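Local coordinates for cell division control protein 45 cdc45 putative (Entamoeba histolytica, PDB 6CC2) that probably serves as the Cdc45 subunit of the eukaryotic CMG replicative helicase, working in the initiation and progression of chromosomal DNA replication, at residues 7-10 with 11-15; 38-41 with 42-46; 113-116 with 117-120. All coordinates share one frame; numbering follows the deposited sequence.

Contact 1: residues 7-10 with 11-15; sequences SFEE and LYNGL
Ser7 and Leu11 begin a run of backbone bonds that joins 7-10 to 11-15 as the first turns of one helix. Leu11 N donates to Ser7 O at 3.0 Å and Tyr12 N to Phe8 O at 2.9 Å. Asn13 N then reaches Glu9 O at 3.0 Å, and Gly14 N closes the series on Glu10 O at 3.2 Å.

Among the polar side chains, Glu9 and Asn13 run alongside each other, one turn apart and pointing the same way. Their carboxylate and amide planes are turned 68° against each other, and the nearest approach is Glu9 CG to Asn13 ND2, 4.0 Å, a touch of methylene on amide with no hydrogen bond. The first torsion of Asn13 (-78°) leaves CG beside its own backbone N, which brings that carbon to 3.3 Å from Glu9 O. The amide oxygen OD1 is used further along the helix, by Arg16.

Side-chain carbons also lie beside the carbonyls one turn back, as is ordinary in a helix: Leu11 CB is 3.5 Å from Ser7 O, and Tyr12 CB sits next to Phe8 O. From there both side chains turn inward: Leu11 joins Phe8 in apolar packing on Ile125 of strand 122-125, while Tyr12 lies against helix 33-48 and gives its hydroxyl to a hydrogen bond with Asp49. The two glutamates extend on the exposed side.

This division of faces marks an amphipathic helix covering a sheet, here the helix that leads from edge strand 2-3 to strand 24-29 in the N-terminal parallel alpha/beta domain.

Contact 2: residues 38-41 with 42-46; sequences CYKI and LSMMF. With EDO (1,2-ethanediol), chain J.
Ser43 folds back on Tyr39 and Lys40 in the middle of helix 33-48, the crossover helix of the beta-alpha-beta unit formed with strands 24-29 and 53-57. Its CB sits 3.2 Å from Tyr39 O and 4.0 Å from Tyr39 CE1, approaching that ring obliquely. C2 of a bound 1,2-ethanediol also comes to 3.9 Å from Ser43 CB.

One bond further, OG is held between the backbone N and the carbonyl carbon (chi1 71°), and this turns the hydroxyl back down the helix. It donates to Lys40 O at 2.6 Å, coming in from the side of the carbonyl, C=O...OG 113°, and tilted out of its plane. Met44 N, one residue on, donates to that same oxygen from the same face of the carbonyl plane, so Lys40 O is gripped twice. OG also accepts from a water, and the water in turn accepts from Lys40 NZ at 2.9 Å. The lysine bends at chi2 (62°), which lays its chain along the helix toward Ser43; NZ is further held by Ser386, beyond helix 374-385.

The other side of the helix is apolar. Cys38 SG meets Leu42 CD1 at 3.9 Å, and Ile41 CG2 lies across from the methyl CE of selenomethionine Met45. Helix 182-192 packs on Cys38, Ile41 and Met45, whereas Leu42 faces Leu27 of strand 24-29.

Tyr39 packs edge-to-face with Phe378, and its OH shares a hydrogen bond of 2.5 Å with ethanediol O1, an atom that sits in the ring plane at the edge.

Contact 3: residues 113-116 with 117-120; sequences NKLN and VTNT
Val117 and Thr118 turn back over the carbonyls of Asn113 and Lys114 in helix 114-118, a short surface helix in the connection between parallel strands 102-106 and 122-125. Asn113 is its N-cap: OD1 accepts from Asn116 N at 3.0 Å, on a lone pair in the amide plane, and more weakly from Leu115 N. While the side chain holds these early amides, Asn113 O takes Val117 N at 3.0 Å.

CG2 of Val117, beside the backbone N, lies 3.3 Å from Asn113 O, and the side chain also packs inward on Leu124. Thr118 is turned differently. Its CG2 lies 3.5 Å from Lys114 O, the acceptor of Thr118 N, and chi1 of 60° sends OG1 back along the helix, where it shares a hydrogen bond of 2.8 Å with a water; that water donates to Leu115 O.

Asn116 points away from the following residues, toward the body of the domain. Its OD1 is bonded by Val91 N, and its ND2 makes weak bonds to the carbonyls of Ala86, Gly87 and Ile89, so this buried amide ties the helix to the start of helix 91-95 and to the loop leading into it.

Asn119 N, where the chain leaves helical geometry, is bonded only weakly within the helix end, to Leu115 O and Asn116 O; the residue's backbone also pairs with Met1. Its CG is swung opposite the backbone N (chi1 -170°), and OD1 accepts from Asn121 N. Leu115 O takes up the other end through a second water, which donates to it at 3.1 Å and accepts from Asn119 ND2 at 2.9 Å.

Contacts 1 and 2 touch directly, their centres 15 Å apart: the Tyr12 hydroxyl and Leu15 pack on Phe46, with Tyr12 OH 3.6 Å from Phe46 CD1 and Leu15 CD1 3.7 Å from Phe46 CE1. Contact 3 stands apart, about 20 Å from contact 1 and 26 Å from contact 2 between centres. It is related to contact 1 through strand 122-125, where Leu124 receives Asn116 and Val117 and Ile125 receives Phe8 and Leu11. All three pack on strands of the same parallel sheet, contact 2 through Leu42 and Phe46 on strand 24-29. Helix 182-192 also bridges 7-10 and contact 2. The ethanediol, probably from the crystallisation liquor, belongs to contact 2 and is also bonded by Glu47 and His53.

Contact 1: residues 7-10 with 11-15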
loop_
_atom_site.group_PDB
_atom_site.type_symbol
_atom_site.label_atom_id
_atom_site.label_comp_id
_atom_site.label_asym_id
_atom_site.label_seq_id
_atom_site.Cartn_x
_atom_site.Cartn_y
_atom_site.Cartn_z
ATOM N N SER A 7 0.371 19.798 21.905
ATOM C CA SER A 7 1.556 19.253 22.551
ATOM C C SER A 7 2.743 19.107 21.610
ATOM O O SER A 7 3.802 18.649 22.045
ATOM C CB SER A 7 1.235 17.877 23.167
ATOM O OG SER A 7 0.164 17.978 24.092
ATOM N N PHE A 8 2.599 19.473 20.335
ATOM C CA PHE A 8 3.687 19.249 19.388
ATOM C C PHE A 8 4.921 20.067 19.759
ATOM O O PHE A 8 6.057 19.605 19.595
ATOM C CB PHE A 8 3.246 19.601 17.964
ATOM C CG PHE A 8 2.235 18.655 17.365
ATOM C CD1 PHE A 8 1.901 17.468 17.985
ATOM C CD2 PHE A 8 1.627 18.972 16.162
ATOM C CE1 PHE A 8 0.973 16.601 17.410
ATOM C CE2 PHE A 8 0.693 18.120 15.583
ATOM C CZ PHE A 8 0.368 16.937 16.216
ATOM N N GLU A 9 4.719 21.294 20.238
ATOM C CA GLU A 9 5.847 22.140 20.617
ATOM C C GLU A 9 6.648 21.503 21.748
ATOM O O GLU A 9 7.879 21.397 21.676
ATOM C CB GLU A 9 5.353 23.530 21.012
ATOM C CG GLU A 9 6.478 24.536 21.213
ATOM C CD GLU A 9 5.973 25.907 21.627
ATOM O OE1 GLU A 9 4.740 26.108 21.659
ATOM O OE2 GLU A 9 6.812 26.780 21.925
ATOM N N GLU A 10 5.961 21.059 22.803
ATOM C CA GLU A 10 6.646 20.394 23.905
ATOM C C GLU A 10 7.339 19.121 23.431
ATOM O O GLU A 10 8.452 18.802 23.870
ATOM C CB GLU A 10 5.645 20.088 25.018
ATOM C CG GLU A 10 6.249 19.398 26.233
ATOM C CD GLU A 10 5.217 19.084 27.299
ATOM O OE1 GLU A 10 4.086 19.607 27.211
ATOM O OE2 GLU A 10 5.538 18.309 28.225
ATOM N N LEU A 11 6.702 18.373 22.524
ATOM C CA LEU A 11 7.296 17.144 22.020
ATOM C C LEU A 11 8.609 17.426 21.310
ATOM O O LEU A 11 9.632 16.788 21.590
ATOM C CB LEU A 11 6.306 16.445 21.087
ATOM C CG LEU A 11 6.631 15.010 20.662
ATOM C CD1 LEU A 11 5.371 14.280 20.189
ATOM C CD2 LEU A 11 7.698 14.978 19.579
ATOM N N TYR A 12 8.602 18.384 20.382
ATOM C CA TYR A 12 9.787 18.652 19.576
ATOM C C TYR A 12 10.899 19.309 20.391
ATOM O O TYR A 12 12.078 19.049 20.129
ATOM C CB TYR A 12 9.405 19.530 18.372
ATOM C CG TYR A 12 10.326 19.347 17.193
ATOM C CD1 TYR A 12 11.489 20.104 17.071
ATOM C CD2 TYR A 12 10.044 18.426 16.211
ATOM C CE1 TYR A 12 12.342 19.920 15.998
ATOM C CE2 TYR A 12 10.883 18.240 15.137
ATOM C CZ TYR A 12 12.029 18.990 15.036
ATOM O OH TYR A 12 12.867 18.806 13.956
ATOM N N ASN A 13 10.550 20.166 21.348
ATOM C CA ASN A 13 11.558 20.696 22.260
ATOM C C ASN A 13 12.279 19.561 22.979
ATOM O O ASN A 13 13.490 19.640 23.228
ATOM C CB ASN A 13 10.916 21.641 23.271
ATOM C CG ASN A 13 10.624 23.008 22.689
ATOM O OD1 ASN A 13 11.183 23.390 21.661
ATOM N ND2 ASN A 13 9.764 23.762 23.359
ATOM N N GLY A 14 11.546 18.502 23.330
ATOM C CA GLY A 14 12.177 17.351 23.956
ATOM C C GLY A 14 13.162 16.669 23.030
ATOM O O GLY A 14 14.267 16.304 23.440
ATOM N N LEU A 15 12.783 16.509 21.759
ATOM C CA LEU A 15 13.705 15.950 20.780
ATOM C C LEU A 15 14.961 16.795 20.681
ATOM O O LEU A 15 16.088 16.279 20.728
ATOM C CB LEU A 15 13.019 15.860 19.415
ATOM C CG LEU A 15 11.759 15.029 19.293
ATOM C CD1 LEU A 15 11.243 15.156 17.862
ATOM C CD2 LEU A 15 12.002 13.556 19.619
#

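Contact 2: residues 38-41 with 42-46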
loop_
_atom_site.group_PDB
_atom_site.type_symbol
_atom_site.label_atom_id
_atom_site.label_comp_id
_atom_site.label_asym_id
_atom_site.label_seq_id
_atom_site.Cartn_x
_atom_site.Cartn_y
_atom_site.Cartn_z
ATOM N N CYS A 38 5.752 9.464 5.840
ATOM C CA CYS A 38 5.841 9.983 7.197
ATOM C C CYS A 38 7.295 10.097 7.635
ATOM O O CYS A 38 7.736 11.156 8.099
ATOM C CB CYS A 38 5.027 9.082 8.132
ATOM S SG CYS A 38 5.016 9.597 9.867
ATOM N N TYR A 39 8.068 9.030 7.442
ATOM C CA TYR A 39 9.492 9.087 7.730
ATOM C C TYR A 39 10.162 10.257 7.015
ATOM O O TYR A 39 10.970 10.976 7.601
ATOM C CB TYR A 39 10.173 7.787 7.310
ATOM C CG TYR A 39 11.642 7.779 7.627
ATOM C CD1 TYR A 39 12.570 8.289 6.714
ATOM C CD2 TYR A 39 12.115 7.321 8.836
ATOM C CE1 TYR A 39 13.907 8.320 6.996
ATOM C CE2 TYR A 39 13.451 7.347 9.123
ATOM C CZ TYR A 39 14.348 7.855 8.207
ATOM O OH TYR A 39 15.707 7.889 8.494
ATOM N N LYS A 40 9.876 10.424 5.720
ATOM C CA LYS A 40 10.517 11.481 4.933
ATOM C C LYS A 40 10.234 12.856 5.525
ATOM O O LYS A 40 11.157 13.669 5.719
ATOM C CB LYS A 40 10.016 11.398 3.474
ATOM C CG LYS A 40 10.516 12.497 2.544
ATOM C CD LYS A 40 12.012 12.477 2.413
ATOM C CE LYS A 40 12.502 13.505 1.411
ATOM N NZ LYS A 40 14.004 13.478 1.286
ATOM N N ILE A 41 8.967 13.123 5.847
ATOM C CA ILE A 41 8.592 14.444 6.350
ATOM C C ILE A 41 9.227 14.709 7.711
ATOM O O ILE A 41 9.764 15.792 7.970
ATOM C CB ILE A 41 7.050 14.562 6.390
ATOM C CG1 ILE A 41 6.513 14.587 4.960
ATOM C CG2 ILE A 41 6.627 15.814 7.134
ATOM C CD1 ILE A 41 4.981 14.625 4.854
ATOM N N LEU A 42 9.160 13.723 8.618
ATOM C CA LEU A 42 9.869 13.856 9.882
ATOM C C LEU A 42 11.360 14.048 9.654
ATOM O O LEU A 42 12.014 14.866 10.329
ATOM C CB LEU A 42 9.624 12.646 10.768
ATOM C CG LEU A 42 8.171 12.446 11.210
ATOM C CD1 LEU A 42 8.036 11.054 11.839
ATOM C CD2 LEU A 42 7.707 13.524 12.162
ATOM N N SER A 43 11.938 13.285 8.727
ATOM C CA SER A 43 13.381 13.360 8.544
ATOM C C SER A 43 13.812 14.718 8.018
ATOM O O SER A 43 14.916 15.174 8.316
ATOM C CB SER A 43 13.854 12.246 7.615
ATOM O OG SER A 43 13.439 12.507 6.283
HETATM N N MSE A 44 12.968 15.390 7.249
HETATM C CA MSE A 44 13.292 16.719 6.747
HETATM C C MSE A 44 13.420 17.731 7.883
HETATM O O MSE A 44 14.319 18.569 7.878
HETATM C CB MSE A 44 12.232 17.194 5.753
HETATM C CG MSE A 44 12.208 16.378 4.489
HETATM SE SE MSE A 44 10.563 16.653 3.495
HETATM C CE MSE A 44 10.913 18.457 2.792
HETATM N N MSE A 45 12.488 17.664 8.832
HETATM C CA MSE A 45 12.538 18.514 10.018
HETATM C C MSE A 45 13.770 18.180 10.842
HETATM O O MSE A 45 14.502 19.069 11.254
HETATM C CB MSE A 45 11.276 18.325 10.854
HETATM C CG MSE A 45 10.027 18.892 10.202
HETATM SE SE MSE A 45 8.529 18.809 11.428
HETATM C CE MSE A 45 7.852 17.049 10.919
ATOM N N PHE A 46 13.981 16.884 11.091
ATOM C CA PHE A 46 15.129 16.466 11.894
ATOM C C PHE A 46 16.442 16.917 11.273
ATOM O O PHE A 46 17.330 17.413 11.986
ATOM C CB PHE A 46 15.129 14.946 12.058
ATOM C CG PHE A 46 13.958 14.396 12.817
ATOM C CD1 PHE A 46 13.127 15.219 13.561
ATOM C CD2 PHE A 46 13.678 13.035 12.772
ATOM C CE1 PHE A 46 12.054 14.697 14.252
ATOM C CE2 PHE A 46 12.612 12.517 13.473
ATOM C CZ PHE A 46 11.816 13.355 14.226
HETATM C C1 EDO J . 17.460 9.803 5.824
HETATM O O1 EDO J . 17.329 9.299 7.161
HETATM C C2 EDO J . 17.150 11.292 5.821
HETATM O O2 EDO J . 17.992 11.961 6.771
HETATM O O HOH W 1 15.066 13.799 3.949
#

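Contact 3: residues 113-116 with 117-120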
loop_
_atom_site.group_PDB
_atom_site.type_symbol
_atom_site.label_atom_id
_atom_site.label_comp_id
_atom_site.label_asym_id
_atom_site.label_seq_id
_atom_site.Cartn_x
_atom_site.Cartn_y
_atom_site.Cartn_z
ATOM N N ASN A 113 -5.392 0.815 20.756
ATOM C CA ASN A 113 -5.473 -0.087 21.902
ATOM C C ASN A 113 -5.725 0.703 23.185
ATOM O O ASN A 113 -5.062 1.704 23.452
ATOM C CB ASN A 113 -4.184 -0.902 22.021
ATOM C CG ASN A 113 -4.151 -1.764 23.276
ATOM O OD1 ASN A 113 -3.773 -1.305 24.344
ATOM N ND2 ASN A 113 -4.551 -3.023 23.143
ATOM N N LYS A 114 -6.684 0.238 23.988
ATOM C CA LYS A 114 -7.106 1.002 25.160
ATOM C C LYS A 114 -5.975 1.164 26.164
ATOM O O LYS A 114 -5.869 2.206 26.828
ATOM C CB LYS A 114 -8.324 0.351 25.801
ATOM C CG LYS A 114 -9.622 0.619 25.039
ATOM C CD LYS A 114 -10.768 -0.264 25.528
ATOM C CE LYS A 114 -11.119 0.009 26.982
ATOM N NZ LYS A 114 -12.208 -0.889 27.461
ATOM N N LEU A 115 -5.130 0.144 26.318
ATOM C CA LEU A 115 -4.029 0.268 27.269
ATOM C C LEU A 115 -2.947 1.198 26.737
ATOM O O LEU A 115 -2.254 1.859 27.524
ATOM C CB LEU A 115 -3.458 -1.105 27.603
ATOM C CG LEU A 115 -4.421 -2.048 28.317
ATOM C CD1 LEU A 115 -3.769 -3.415 28.519
ATOM C CD2 LEU A 115 -4.885 -1.488 29.644
ATOM N N ASN A 116 -2.809 1.290 25.409
ATOM C CA ASN A 116 -1.976 2.334 24.812
ATOM C C ASN A 116 -2.516 3.719 25.154
ATOM O O ASN A 116 -1.748 4.644 25.440
ATOM C CB ASN A 116 -1.917 2.172 23.296
ATOM C CG ASN A 116 -1.017 1.007 22.838
ATOM O OD1 ASN A 116 -0.469 0.251 23.643
ATOM N ND2 ASN A 116 -0.878 0.872 21.536
ATOM N N VAL A 117 -3.843 3.879 25.124
ATOM C CA VAL A 117 -4.442 5.182 25.366
ATOM C C VAL A 117 -4.233 5.613 26.810
ATOM O O VAL A 117 -3.976 6.788 27.087
ATOM C CB VAL A 117 -5.940 5.162 25.003
ATOM C CG1 VAL A 117 -6.594 6.480 25.365
ATOM C CG2 VAL A 117 -6.133 4.868 23.528
ATOM N N THR A 118 -4.372 4.683 27.758
ATOM C CA THR A 118 -4.286 5.051 29.164
ATOM C C THR A 118 -2.853 5.110 29.687
ATOM O O THR A 118 -2.640 5.621 30.789
ATOM C CB THR A 118 -5.100 4.073 30.022
ATOM O OG1 THR A 118 -4.595 2.749 29.852
ATOM C CG2 THR A 118 -6.564 4.110 29.623
ATOM N N ASN A 119 -1.879 4.625 28.929
ATOM C CA ASN A 119 -0.488 4.622 29.360
ATOM C C ASN A 119 0.114 6.004 29.137
ATOM O O ASN A 119 0.225 6.464 27.992
ATOM C CB ASN A 119 0.288 3.562 28.587
ATOM C CG ASN A 119 1.682 3.328 29.148
ATOM O OD1 ASN A 119 2.391 4.272 29.505
ATOM N ND2 ASN A 119 2.067 2.063 29.247
ATOM N N THR A 120 0.532 6.654 30.223
ATOM C CA THR A 120 1.110 7.986 30.097
ATOM C C THR A 120 2.472 7.985 29.415
ATOM O O THR A 120 2.964 9.067 29.066
ATOM C CB THR A 120 1.235 8.643 31.484
ATOM O OG1 THR A 120 1.872 7.734 32.389
ATOM C CG2 THR A 120 -0.129 9.010 32.025
HETATM O O HOH W 2 -0.051 0.135 28.766
HETATM O O HOH W 3 -2.103 1.497 30.361
#